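Local atomic coordinates of heme-binding protein A (Haemophilus parasuis 29755, PDB entry 3TPA), a protein that probably binds glutathione, as a member of the family 5 extracellular solute-binding proteins, despite being named for heme binding. Residues Y40-E45 and F161-S166; G67-F72 and T141-L146; N349-E354 and I382-K387. The protein carries 1 engineered substitution. One frame throughout, in Å; residues are numbered along the deposited sequence.

Contacts 1 and 2 lie on one side of the chain's centre and reach the same antiparallel sheet. They touch where L43 and V44 pack on F72, and contact 2 is nested within the chain loop closed by contact 1. Contact 1 is fully buried. It joins mainly loops through one side-chain and one backbone hydrogen bond, bridging waters and a tyrosine pair. Contact 2 is regular antiparallel pairing with one buried face and one partly exposed face. Contact 3 is on the opposite side of the centre, its nearest atoms about 35 Å from those of contact 1. It is parallel pairing in a different, mixed sheet, with charged side chains on its exposed face.

Contact 1 (Y40-E45 and F161-S166); sequences YNRLVE and FLSIYS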
ATOM      1  N   TYR A  40      14.226  -8.509   8.690  1.00 15.07           N
ATOM      2  CA  TYR A  40      13.667  -7.951   9.932  1.00 17.84           C
ATOM      3  C   TYR A  40      12.325  -8.582  10.328  1.00 22.11           C
ATOM      4  O   TYR A  40      11.744  -9.345   9.560  1.00 17.46           O
ATOM      5  CB  TYR A  40      13.456  -6.443   9.764  1.00 15.62           C
ATOM      6  CG  TYR A  40      14.733  -5.626   9.656  1.00 17.52           C
ATOM      7  CD1 TYR A  40      15.395  -5.207  10.795  1.00 18.95           C
ATOM      8  CD2 TYR A  40      15.256  -5.246   8.421  1.00 18.27           C
ATOM      9  CE1 TYR A  40      16.547  -4.450  10.726  1.00 21.07           C
ATOM     10  CE2 TYR A  40      16.425  -4.476   8.340  1.00 13.75           C
ATOM     11  CZ  TYR A  40      17.062  -4.084   9.509  1.00 19.10           C
ATOM     12  OH  TYR A  40      18.220  -3.324   9.493  1.00 20.10           O
ATOM     13  N   ASN A  41      11.852  -8.241  11.533  1.00 19.46           N
ATOM     14  CA  ASN A  41      10.488  -8.531  11.991  1.00 15.91           C
ATOM     15  C   ASN A  41       9.854  -7.284  12.530  1.00 17.18           C
ATOM     16  O   ASN A  41      10.551  -6.310  12.798  1.00 17.12           O
ATOM     17  CB  ASN A  41      10.480  -9.572  13.108  1.00 11.32           C
ATOM     18  CG  ASN A  41      10.768 -10.964  12.598  1.00 21.32           C
ATOM     19  OD1 ASN A  41      11.782 -11.574  12.938  1.00 20.32           O
ATOM     20  ND2 ASN A  41       9.879 -11.468  11.758  1.00 16.40           N
ATOM     21  N   ARG A  42       8.532  -7.325  12.697  1.00 18.76           N
ATOM     22  CA  ARG A  42       7.779  -6.249  13.335  1.00 13.69           C
ATOM     23  C   ARG A  42       7.140  -6.783  14.606  1.00 14.81           C
ATOM     24  O   ARG A  42       7.141  -7.981  14.835  1.00 14.25           O
ATOM     25  CB  ARG A  42       6.674  -5.741  12.395  1.00 13.68           C
ATOM     26  CG  ARG A  42       7.119  -4.719  11.341  1.00 21.35           C
ATOM     27  CD  ARG A  42       8.201  -5.234  10.389  1.00 13.57           C
ATOM     28  NE  ARG A  42       7.762  -6.419   9.664  1.00 14.15           N
ATOM     29  CZ  ARG A  42       8.572  -7.177   8.940  1.00 21.19           C
ATOM     30  NH1 ARG A  42       9.847  -6.852   8.849  1.00 15.07           N
ATOM     31  NH2 ARG A  42       8.114  -8.252   8.312  1.00 18.35           N
ATOM     32  N   LEU A  43       6.587  -5.889  15.430  1.00 15.51           N
ATOM     33  CA  LEU A  43       5.927  -6.279  16.677  1.00 14.06           C
ATOM     34  C   LEU A  43       4.824  -7.301  16.404  1.00 14.66           C
ATOM     35  O   LEU A  43       4.793  -8.372  17.020  1.00 16.77           O
ATOM     36  CB  LEU A  43       5.375  -5.053  17.413  1.00 16.35           C
ATOM     37  CG  LEU A  43       6.411  -4.238  18.204  1.00 18.29           C
ATOM     38  CD1 LEU A  43       5.820  -2.932  18.699  1.00 17.14           C
ATOM     39  CD2 LEU A  43       6.951  -5.069  19.380  1.00 17.47           C
ATOM     40  N   VAL A  44       3.940  -6.969  15.468  1.00 11.07           N
ATOM     41  CA  VAL A  44       2.964  -7.922  14.926  1.00 12.95           C
ATOM     42  C   VAL A  44       3.116  -7.960  13.405  1.00 15.99           C
ATOM     43  O   VAL A  44       3.588  -6.992  12.805  1.00 18.38           O
ATOM     44  CB  VAL A  44       1.514  -7.546  15.312  1.00 15.02           C
ATOM     45  CG1 VAL A  44       1.389  -7.389  16.825  1.00 18.02           C
ATOM     46  CG2 VAL A  44       1.076  -6.246  14.596  1.00  8.54           C
ATOM     47  N   GLU A  45       2.741  -9.075  12.778  1.00 13.41           N
ATOM     48  CA  GLU A  45       2.957  -9.257  11.342  1.00 17.11           C
ATOM     49  C   GLU A  45       1.636  -9.574  10.658  1.00 17.68           C
ATOM     50  O   GLU A  45       0.763 -10.164  11.271  1.00 15.02           O
ATOM     51  CB  GLU A  45       3.896 -10.444  11.104  1.00 22.19           C
ATOM     52  CG  GLU A  45       5.152 -10.455  11.961  1.00 26.09           C
ATOM     53  CD  GLU A  45       6.246  -9.607  11.376  1.00 27.80           C
ATOM     54  OE1 GLU A  45       7.420  -9.791  11.765  1.00 19.19           O
ATOM     55  OE2 GLU A  45       5.930  -8.760  10.516  1.00 30.11           O
ATOM     56  N   PHE A 161       8.149  -0.231   7.670  1.00 14.67           N
ATOM     57  CA  PHE A 161       8.914   0.882   8.242  1.00 14.23           C
ATOM     58  C   PHE A 161       9.093   0.764   9.763  1.00 18.33           C
ATOM     59  O   PHE A 161       9.976   1.396  10.357  1.00 16.17           O
ATOM     60  CB  PHE A 161       8.275   2.241   7.872  1.00 14.66           C
ATOM     61  CG  PHE A 161       7.049   2.633   8.700  1.00 14.55           C
ATOM     62  CD1 PHE A 161       7.140   3.616   9.685  1.00 12.05           C
ATOM     63  CD2 PHE A 161       5.806   2.077   8.441  1.00 12.70           C
ATOM     64  CE1 PHE A 161       6.033   4.012  10.400  1.00 17.39           C
ATOM     65  CE2 PHE A 161       4.673   2.468   9.168  1.00 17.32           C
ATOM     66  CZ  PHE A 161       4.785   3.433  10.145  1.00  9.95           C
ATOM     67  N   LEU A 162       8.267  -0.063  10.389  1.00 14.11           N
ATOM     68  CA  LEU A 162       8.394  -0.280  11.839  1.00 15.53           C
ATOM     69  C   LEU A 162       9.110  -1.591  12.186  1.00 15.27           C
ATOM     70  O   LEU A 162       8.896  -2.175  13.241  1.00 14.53           O
ATOM     71  CB  LEU A 162       7.028  -0.127  12.542  1.00 11.94           C
ATOM     72  CG  LEU A 162       6.531   1.325  12.501  1.00 11.95           C
ATOM     73  CD1 LEU A 162       5.118   1.461  13.099  1.00 14.05           C
ATOM     74  CD2 LEU A 162       7.495   2.283  13.243  1.00 11.29           C
ATOM     75  N   SER A 163       9.979  -2.035  11.284  1.00 13.65           N
ATOM     76  CA  SER A 163      10.878  -3.153  11.558  1.00 11.28           C
ATOM     77  C   SER A 163      11.734  -2.822  12.764  1.00 17.25           C
ATOM     78  O   SER A 163      12.107  -1.665  12.970  1.00 12.78           O
ATOM     79  CB  SER A 163      11.791  -3.402  10.367  1.00  8.86           C
ATOM     80  OG  SER A 163      11.062  -3.926   9.276  1.00 10.25           O
ATOM     81  N   ILE A 164      12.052  -3.836  13.561  1.00 13.67           N
ATOM     82  CA  ILE A 164      12.806  -3.600  14.785  1.00  9.78           C
ATOM     83  C   ILE A 164      14.293  -3.838  14.542  1.00 17.85           C
ATOM     84  O   ILE A 164      14.706  -4.948  14.176  1.00 13.84           O
ATOM     85  CB  ILE A 164      12.295  -4.489  15.932  1.00 16.39           C
ATOM     86  CG1 ILE A 164      10.796  -4.253  16.177  1.00 18.61           C
ATOM     87  CG2 ILE A 164      13.101  -4.258  17.204  1.00 12.48           C
ATOM     88  CD1 ILE A 164      10.428  -2.815  16.470  1.00 15.55           C
ATOM     89  N   TYR A 165      15.072  -2.770  14.715  1.00 11.49           N
ATOM     90  CA  TYR A 165      16.524  -2.792  14.625  1.00  9.92           C
ATOM     91  C   TYR A 165      17.155  -3.133  15.980  1.00 17.06           C
ATOM     92  O   TYR A 165      16.493  -3.154  17.015  1.00 11.98           O
ATOM     93  CB  TYR A 165      17.033  -1.403  14.255  1.00 12.59           C
ATOM     94  CG  TYR A 165      16.669  -0.907  12.868  1.00 15.82           C
ATOM     95  CD1 TYR A 165      17.662  -0.667  11.910  1.00 18.64           C
ATOM     96  CD2 TYR A 165      15.344  -0.674  12.516  1.00 12.49           C
ATOM     97  CE1 TYR A 165      17.332  -0.196  10.629  1.00 16.13           C
ATOM     98  CE2 TYR A 165      15.011  -0.211  11.261  1.00 11.90           C
ATOM     99  CZ  TYR A 165      16.003   0.028  10.320  1.00 17.52           C
ATOM    100  OH  TYR A 165      15.642   0.491   9.069  1.00 19.83           O
ATOM    101  N   SER A 166      18.461  -3.376  15.959  1.00 16.77           N
ATOM    102  CA  SER A 166      19.185  -3.722  17.163  1.00 15.79           C
ATOM    103  C   SER A 166      19.819  -2.467  17.742  1.00 14.02           C
ATOM    104  O   SER A 166      20.633  -1.834  17.093  1.00 16.48           O
ATOM    105  CB  SER A 166      20.288  -4.724  16.843  1.00 19.04           C
ATOM    106  OG  SER A 166      21.216  -4.790  17.919  1.00 20.41           O
TER
HETATM  107  O   HOH W   1      13.928  -7.378  13.334  1.00 13.80           O
HETATM  108  O   HOH W   2       6.606  -3.210  14.638  1.00 13.43           O
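L162 meets R42 and L43 through its carbonyl. L162 O lies 3.6 Å from R42 CG, and a water links the same oxygen to L43 N. S163 comes next. Its OG takes a bond from R42 NH1 at 3.2 Å, with the hydroxyl tilted 19° from the guanidinium plane. S163 OG also bonds to D160 O, and R42 NH1 to S36 O, so each group has a second partner. R42 can reach S163 because its chain is bent at chi2 and chi3, which folds the guanidinium back along its own segment. There E45 holds it from the other end, in a salt bridge with R42 NE 3.1 Å from E45 OE2. E45 OE1 accepts R42 N at 2.9 Å and N41 ND2 from opposite faces of the carboxylate. N41 ND2 also bonds to Y211 OH, and N41 OD1 to T189 OG1. S163 CB packs on Y40 CB.

I164 N gives the one direct backbone bond of the contact, to N41 O at 3.0 Å and nearly in line with the C=O. I164 O turns to a second water, which also binds N41 N. The same oxygen sits at the edge of the Y40 ring, in its plane, 3.5 Å from Y40 CD1. Y165 follows. Its ring carries Y40 CE1 above its centre, with the two planes at 42° and Y40 OH 3.4 Å from Y165 CE1. The Y165 hydroxyl hydrogen-bonds to S22 OG and A24 N.

The contact thus ties two buried loop segments together, one leading into strand 44-46 and the other into helix 167-175. Strand 53-63 lies beside N41 and I164, and helix 94-105 packs against L43, L162 and I164.

Contact 2 (G67-F72 and T141-L146); sequences GLVYTF and TVKITL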
ATOM      1  N   GLY A  67      -8.971   2.531  23.890  1.00 22.90           N
ATOM      2  CA  GLY A  67      -8.217   2.449  22.642  1.00 22.95           C
ATOM      3  C   GLY A  67      -6.981   3.335  22.586  1.00 22.75           C
ATOM      4  O   GLY A  67      -6.367   3.506  21.521  1.00 16.29           O
ATOM      5  N   LEU A  68      -6.599   3.888  23.732  1.00 16.53           N
ATOM      6  CA  LEU A  68      -5.456   4.818  23.791  1.00 17.79           C
ATOM      7  C   LEU A  68      -4.095   4.167  24.077  1.00 20.97           C
ATOM      8  O   LEU A  68      -3.050   4.699  23.702  1.00 20.88           O
ATOM      9  CB  LEU A  68      -5.719   5.916  24.831  1.00 15.00           C
ATOM     10  CG  LEU A  68      -6.884   6.859  24.501  1.00 15.52           C
ATOM     11  CD1 LEU A  68      -7.044   7.911  25.590  1.00 20.08           C
ATOM     12  CD2 LEU A  68      -6.674   7.520  23.159  1.00 19.23           C
ATOM     13  N   VAL A  69      -4.105   3.020  24.742  1.00 17.60           N
ATOM     14  CA  VAL A  69      -2.860   2.417  25.211  1.00 17.36           C
ATOM     15  C   VAL A  69      -2.674   1.009  24.665  1.00 22.41           C
ATOM     16  O   VAL A  69      -3.526   0.136  24.855  1.00 21.69           O
ATOM     17  CB  VAL A  69      -2.806   2.386  26.760  1.00 23.25           C
ATOM     18  CG1 VAL A  69      -1.498   1.761  27.250  1.00 18.15           C
ATOM     19  CG2 VAL A  69      -2.978   3.801  27.313  1.00 19.11           C
ATOM     20  N   TYR A  70      -1.558   0.809  23.972  1.00 19.05           N
ATOM     21  CA  TYR A  70      -1.193  -0.485  23.412  1.00 15.53           C
ATOM     22  C   TYR A  70      -0.024  -1.054  24.203  1.00 21.79           C
ATOM     23  O   TYR A  70       1.028  -0.419  24.312  1.00 19.85           O
ATOM     24  CB  TYR A  70      -0.787  -0.324  21.952  1.00 16.42           C
ATOM     25  CG  TYR A  70      -1.954  -0.048  21.030  1.00 17.58           C
ATOM     26  CD1 TYR A  70      -2.333  -0.971  20.064  1.00 12.72           C
ATOM     27  CD2 TYR A  70      -2.697   1.123  21.154  1.00 13.29           C
ATOM     28  CE1 TYR A  70      -3.417  -0.721  19.225  1.00 18.83           C
ATOM     29  CE2 TYR A  70      -3.781   1.372  20.337  1.00 15.13           C
ATOM     30  CZ  TYR A  70      -4.138   0.451  19.372  1.00 17.64           C
ATOM     31  OH  TYR A  70      -5.210   0.707  18.542  1.00 19.97           O
ATOM     32  N   THR A  71      -0.202  -2.245  24.760  1.00 19.70           N
ATOM     33  CA  THR A  71       0.870  -2.862  25.545  1.00 22.93           C
ATOM     34  C   THR A  71       1.336  -4.126  24.863  1.00 21.88           C
ATOM     35  O   THR A  71       0.553  -5.048  24.680  1.00 15.49           O
ATOM     36  CB  THR A  71       0.415  -3.229  26.967  1.00 26.54           C
ATOM     37  OG1 THR A  71      -0.191  -2.093  27.583  1.00 25.36           O
ATOM     38  CG2 THR A  71       1.611  -3.688  27.808  1.00 21.45           C
ATOM     39  N   PHE A  72       2.606  -4.156  24.475  1.00 15.73           N
ATOM     40  CA  PHE A  72       3.168  -5.292  23.752  1.00 12.59           C
ATOM     41  C   PHE A  72       4.072  -6.055  24.679  1.00 17.31           C
ATOM     42  O   PHE A  72       4.969  -5.474  25.280  1.00 18.87           O
ATOM     43  CB  PHE A  72       3.972  -4.820  22.535  1.00 14.48           C
ATOM     44  CG  PHE A  72       3.141  -4.114  21.523  1.00 14.80           C
ATOM     45  CD1 PHE A  72       2.478  -4.828  20.530  1.00 14.85           C
ATOM     46  CD2 PHE A  72       2.982  -2.742  21.586  1.00 13.16           C
ATOM     47  CE1 PHE A  72       1.679  -4.175  19.615  1.00 14.86           C
ATOM     48  CE2 PHE A  72       2.182  -2.081  20.677  1.00 13.51           C
ATOM     49  CZ  PHE A  72       1.530  -2.793  19.694  1.00 13.46           C
ATOM     50  N   THR A 141       8.365  -5.551  27.949  1.00 14.62           N
ATOM     51  CA  THR A 141       7.053  -4.917  27.852  1.00 14.17           C
ATOM     52  C   THR A 141       7.163  -3.481  27.336  1.00 17.99           C
ATOM     53  O   THR A 141       7.832  -2.648  27.949  1.00 21.39           O
ATOM     54  CB  THR A 141       6.350  -4.906  29.229  1.00 17.85           C
ATOM     55  OG1 THR A 141       6.438  -6.205  29.822  1.00 19.36           O
ATOM     56  CG2 THR A 141       4.859  -4.500  29.101  1.00 17.51           C
ATOM     57  N   VAL A 142       6.505  -3.197  26.214  1.00 14.82           N
ATOM     58  CA  VAL A 142       6.542  -1.864  25.606  1.00 12.42           C
ATOM     59  C   VAL A 142       5.146  -1.238  25.627  1.00 16.62           C
ATOM     60  O   VAL A 142       4.188  -1.835  25.156  1.00 21.82           O
ATOM     61  CB  VAL A 142       7.029  -1.922  24.147  1.00 15.43           C
ATOM     62  CG1 VAL A 142       7.067  -0.529  23.539  1.00 14.82           C
ATOM     63  CG2 VAL A 142       8.394  -2.547  24.075  1.00 18.46           C
ATOM     64  N   LYS A 143       5.033  -0.035  26.173  1.00 12.44           N
ATOM     65  CA  LYS A 143       3.742   0.637  26.246  1.00 11.86           C
ATOM     66  C   LYS A 143       3.673   1.779  25.240  1.00 14.79           C
ATOM     67  O   LYS A 143       4.487   2.697  25.266  1.00 17.40           O
ATOM     68  CB  LYS A 143       3.469   1.167  27.656  1.00 12.19           C
ATOM     69  CG  LYS A 143       2.086   1.799  27.791  1.00 18.16           C
ATOM     70  CD  LYS A 143       2.000   2.771  28.970  1.00 23.39           C
ATOM     71  CE  LYS A 143       2.046   2.075  30.315  1.00 32.08           C
ATOM     72  NZ  LYS A 143       1.886   3.070  31.419  1.00 44.32           N
ATOM     73  N   ILE A 144       2.714   1.702  24.326  1.00 14.77           N
ATOM     74  CA  ILE A 144       2.540   2.765  23.345  1.00 13.73           C
ATOM     75  C   ILE A 144       1.218   3.458  23.610  1.00 15.25           C
ATOM     76  O   ILE A 144       0.191   2.809  23.716  1.00 19.93           O
ATOM     77  CB  ILE A 144       2.595   2.247  21.877  1.00 14.16           C
ATOM     78  CG1 ILE A 144       3.968   1.633  21.557  1.00 15.61           C
ATOM     79  CG2 ILE A 144       2.318   3.385  20.889  1.00 15.53           C
ATOM     80  CD1 ILE A 144       4.084   1.086  20.131  1.00 18.09           C
ATOM     81  N   THR A 145       1.251   4.777  23.720  1.00 16.02           N
ATOM     82  CA  THR A 145       0.050   5.559  23.990  1.00 16.18           C
ATOM     83  C   THR A 145      -0.264   6.482  22.823  1.00 17.83           C
ATOM     84  O   THR A 145       0.640   7.129  22.290  1.00 19.78           O
ATOM     85  CB  THR A 145       0.248   6.407  25.255  1.00 17.07           C
ATOM     86  OG1 THR A 145       0.582   5.544  26.350  1.00 22.64           O
ATOM     87  CG2 THR A 145      -1.027   7.212  25.599  1.00 22.28           C
ATOM     88  N   LEU A 146      -1.535   6.542  22.431  1.00 15.65           N
ATOM     89  CA  LEU A 146      -1.968   7.411  21.322  1.00 14.27           C
ATOM     90  C   LEU A 146      -2.593   8.718  21.798  1.00 19.04           C
ATOM     91  O   LEU A 146      -3.152   8.788  22.882  1.00 19.56           O
ATOM     92  CB  LEU A 146      -2.989   6.692  20.433  1.00 14.20           C
ATOM     93  CG  LEU A 146      -2.600   5.295  19.931  1.00 15.97           C
ATOM     94  CD1 LEU A 146      -3.603   4.820  18.908  1.00 14.95           C
ATOM     95  CD2 LEU A 146      -1.181   5.297  19.356  1.00 11.89           C
TER
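F72 and I144 meet because both side chains start beside their own backbone N, with chi1 -63° for F72 and -62° for I144. I144 then runs straight out, and its CD1 reaches F72 CE2 at 3.7 Å, oblique to the ring. Y70 and L146 repeat the scheme two residues further along the strands: L146 CD1 lies 3.7 Å from Y70 CE2. Both rings also turn an edge to a carbonyl of the partner strand, Y70 to I144 O and F72 to V142 O. These side chains and V142 form the buried face of the pairing.

The other face is made by V69, T71, K143 and T145. V69 CG1 touches the aliphatic part of K143 at CG, 3.6 Å away, while the lysine's amino end leads away from the strand pair. T71 and T141 meet through their methyls, CG2 to CG2 at 3.6 Å. T141 keeps its hydroxyl for the carboxylate of D138. V69 and T145 lie side by side.

The backbones are antiparallel, at 164°. Y70 pairs with I144 and F72 with V142 as hydrogen-bonded pairs, each with two bonds. V69 with T145 and T71 with K143 are non-hydrogen-bonded pairs. All five backbone bonds are near straight. Y70 N to I144 O, I144 N to Y70 O and L146 N to L68 O are short, at 2.7 Å. The last of these carries the pairing to the residue just before strand 69-74.

In the antiparallel sheet this pair lies between strands 53-63 and 131-136. Helix 94-105 covers V142 and I144. Helix 153-156 packs on the same face, where F153 meets the Y70 ring edge-to-face and I154 touches F72.

Contact 3 (N349-E354 and I382-K387); sequences NGFETE and IGVKAK
F351 and V384 lie side by side on the buried face of two parallel strands. V384 CG2 sits over one face of the F351 ring, a CH-pi contact 4.3 Å from the centroid. The F351 side chain starts in the crowded position between backbone N and carbonyl carbon (chi1 58°), which lays the ring alongside V384. T353 CG2 touches both A386 CB, 3.6 Å away, and V384 CG1, 3.7 Å away.

Backbone bonds hold this packing in place. K385 N binds F351 O at 2.9 Å, and T353 N binds K385 O at the same length, from above the carbonyl plane. K387 N to T353 O is longer, at 3.2 Å. G383 O takes two donors from opposite faces of its plane, K385 NZ and, by a long and bent bond, F351 N. A bend at chi2 (99°) swings the K385 chain back, so that NZ lies 3.0 Å from G383 O.

The strands belong to a beta-alpha-beta crossover: strand 351-356, helix 368-381, strand 384-389. G383, with positive phi, is the C-prime residue of the Schellman motif that ends the helix, and V384 N bonds back to W379 O. The chain then enters an outermost strand of the mixed sheet within this chain.

E352, E354, K385 and K387 lie on the other, more exposed face. Behind the buried face, helix 286-294 covers F351 and V384, helix 335-344 touches V384, and W379 packs on V384 and A386.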
ATOM      1  N   ASN A 349     -29.562  20.769 -22.464  1.00 34.02           N
ATOM      2  CA  ASN A 349     -28.488  20.805 -23.462  1.00 37.46           C
ATOM      3  C   ASN A 349     -27.116  20.464 -22.872  1.00 33.77           C
ATOM      4  O   ASN A 349     -26.088  20.727 -23.490  1.00 30.92           O
ATOM      5  CB  ASN A 349     -28.426  22.182 -24.134  1.00 44.19           C
ATOM      6  CG  ASN A 349     -29.773  22.631 -24.660  1.00 55.26           C
ATOM      7  OD1 ASN A 349     -30.462  21.883 -25.355  1.00 53.95           O
ATOM      8  ND2 ASN A 349     -30.165  23.856 -24.316  1.00 59.86           N
ATOM      9  N   GLY A 350     -27.109  19.895 -21.668  1.00 32.56           N
ATOM     10  CA  GLY A 350     -25.871  19.600 -20.973  1.00 24.18           C
ATOM     11  C   GLY A 350     -25.089  20.870 -20.682  1.00 26.87           C
ATOM     12  O   GLY A 350     -25.669  21.917 -20.385  1.00 29.63           O
ATOM     13  N   PHE A 351     -23.768  20.782 -20.789  1.00 24.60           N
ATOM     14  CA  PHE A 351     -22.896  21.892 -20.425  1.00 24.58           C
ATOM     15  C   PHE A 351     -21.447  21.622 -20.854  1.00 23.38           C
ATOM     16  O   PHE A 351     -21.127  20.552 -21.351  1.00 24.70           O
ATOM     17  CB  PHE A 351     -22.975  22.145 -18.908  1.00 25.89           C
ATOM     18  CG  PHE A 351     -22.604  20.948 -18.069  1.00 28.46           C
ATOM     19  CD1 PHE A 351     -21.301  20.762 -17.641  1.00 28.92           C
ATOM     20  CD2 PHE A 351     -23.560  20.006 -17.714  1.00 28.14           C
ATOM     21  CE1 PHE A 351     -20.958  19.660 -16.867  1.00 25.73           C
ATOM     22  CE2 PHE A 351     -23.220  18.900 -16.945  1.00 24.98           C
ATOM     23  CZ  PHE A 351     -21.920  18.730 -16.524  1.00 23.49           C
ATOM     24  N   GLU A 352     -20.575  22.604 -20.667  1.00 24.68           N
ATOM     25  CA  GLU A 352     -19.175  22.420 -21.002  1.00 26.74           C
ATOM     26  C   GLU A 352     -18.376  22.252 -19.720  1.00 26.77           C
ATOM     27  O   GLU A 352     -18.697  22.844 -18.690  1.00 28.72           O
ATOM     28  CB  GLU A 352     -18.627  23.608 -21.805  1.00 34.98           C
ATOM     29  CG  GLU A 352     -19.356  23.907 -23.119  1.00 40.68           C
ATOM     30  CD  GLU A 352     -18.883  25.215 -23.740  1.00 55.74           C
ATOM     31  OE1 GLU A 352     -18.692  26.195 -22.986  1.00 52.16           O
ATOM     32  OE2 GLU A 352     -18.684  25.265 -24.973  1.00 66.96           O
ATOM     33  N   THR A 353     -17.326  21.450 -19.791  1.00 24.63           N
ATOM     34  CA  THR A 353     -16.493  21.188 -18.619  1.00 24.41           C
ATOM     35  C   THR A 353     -15.103  20.738 -19.077  1.00 20.87           C
ATOM     36  O   THR A 353     -14.762  20.885 -20.245  1.00 25.73           O
ATOM     37  CB  THR A 353     -17.153  20.151 -17.674  1.00 24.72           C
ATOM     38  OG1 THR A 353     -16.389  20.042 -16.470  1.00 26.00           O
ATOM     39  CG2 THR A 353     -17.259  18.775 -18.345  1.00 22.45           C
ATOM     40  N   GLU A 354     -14.301  20.209 -18.160  1.00 23.65           N
ATOM     41  CA  GLU A 354     -12.950  19.776 -18.480  1.00 24.30           C
ATOM     42  C   GLU A 354     -12.638  18.459 -17.799  1.00 22.46           C
ATOM     43  O   GLU A 354     -13.129  18.181 -16.709  1.00 22.01           O
ATOM     44  CB  GLU A 354     -11.916  20.795 -17.995  1.00 33.44           C
ATOM     45  CG  GLU A 354     -11.998  22.183 -18.590  1.00 46.20           C
ATOM     46  CD  GLU A 354     -10.920  23.104 -18.024  1.00 62.56           C
ATOM     47  OE1 GLU A 354     -10.714  23.098 -16.788  1.00 67.05           O
ATOM     48  OE2 GLU A 354     -10.262  23.817 -18.815  1.00 64.99           O
ATOM     49  N   ILE A 382     -24.104  12.719 -24.472  1.00 26.14           N
ATOM     50  CA  ILE A 382     -25.222  13.206 -23.655  1.00 27.44           C
ATOM     51  C   ILE A 382     -25.189  14.719 -23.494  1.00 24.32           C
ATOM     52  O   ILE A 382     -25.853  15.273 -22.631  1.00 28.10           O
ATOM     53  CB  ILE A 382     -25.311  12.532 -22.272  1.00 26.80           C
ATOM     54  CG1 ILE A 382     -24.130  12.943 -21.384  1.00 27.21           C
ATOM     55  CG2 ILE A 382     -25.406  11.025 -22.419  1.00 29.73           C
ATOM     56  CD1 ILE A 382     -24.303  12.526 -19.933  1.00 24.32           C
ATOM     57  N   GLY A 383     -24.408  15.380 -24.339  1.00 22.00           N
ATOM     58  CA  GLY A 383     -24.380  16.828 -24.370  1.00 23.49           C
ATOM     59  C   GLY A 383     -23.398  17.464 -23.412  1.00 22.68           C
ATOM     60  O   GLY A 383     -23.399  18.681 -23.241  1.00 26.11           O
ATOM     61  N   VAL A 384     -22.565  16.648 -22.770  1.00 22.73           N
ATOM     62  CA  VAL A 384     -21.524  17.191 -21.891  1.00 20.81           C
ATOM     63  C   VAL A 384     -20.225  17.321 -22.682  1.00 26.78           C
ATOM     64  O   VAL A 384     -19.610  16.315 -23.056  1.00 23.16           O
ATOM     65  CB  VAL A 384     -21.269  16.311 -20.658  1.00 19.28           C
ATOM     66  CG1 VAL A 384     -20.003  16.779 -19.925  1.00 17.10           C
ATOM     67  CG2 VAL A 384     -22.465  16.324 -19.727  1.00 19.39           C
ATOM     68  N   LYS A 385     -19.806  18.562 -22.922  1.00 28.35           N
ATOM     69  CA  LYS A 385     -18.643  18.819 -23.761  1.00 24.93           C
ATOM     70  C   LYS A 385     -17.414  19.048 -22.903  1.00 28.20           C
ATOM     71  O   LYS A 385     -17.172  20.162 -22.437  1.00 28.40           O
ATOM     72  CB  LYS A 385     -18.874  20.036 -24.649  1.00 36.19           C
ATOM     73  CG  LYS A 385     -20.096  19.931 -25.550  1.00 44.19           C
ATOM     74  CD  LYS A 385     -21.290  20.666 -24.958  1.00 49.61           C
ATOM     75  CE  LYS A 385     -22.520  20.515 -25.845  1.00 49.67           C
ATOM     76  NZ  LYS A 385     -23.775  20.919 -25.138  1.00 43.78           N
ATOM     77  N   ALA A 386     -16.632  17.993 -22.715  1.00 21.33           N
ATOM     78  CA  ALA A 386     -15.490  18.036 -21.813  1.00 22.17           C
ATOM     79  C   ALA A 386     -14.175  18.015 -22.590  1.00 31.36           C
ATOM     80  O   ALA A 386     -13.834  17.022 -23.240  1.00 33.80           O
ATOM     81  CB  ALA A 386     -15.557  16.857 -20.841  1.00 22.86           C
ATOM     82  N   LYS A 387     -13.445  19.122 -22.526  1.00 25.31           N
ATOM     83  CA  LYS A 387     -12.125  19.224 -23.132  1.00 23.74           C
ATOM     84  C   LYS A 387     -11.080  18.514 -22.267  1.00 26.64           C
ATOM     85  O   LYS A 387     -11.081  18.657 -21.045  1.00 23.92           O
ATOM     86  CB  LYS A 387     -11.757  20.698 -23.286  1.00 31.87           C
ATOM     87  CG  LYS A 387     -10.546  20.956 -24.169  1.00 40.54           C
ATOM     88  CD  LYS A 387     -10.358  22.441 -24.403  1.00 44.24           C
ATOM     89  CE  LYS A 387      -9.238  22.710 -25.387  1.00 53.57           C
ATOM     90  NZ  LYS A 387      -9.580  23.862 -26.267  1.00 61.88           N
TER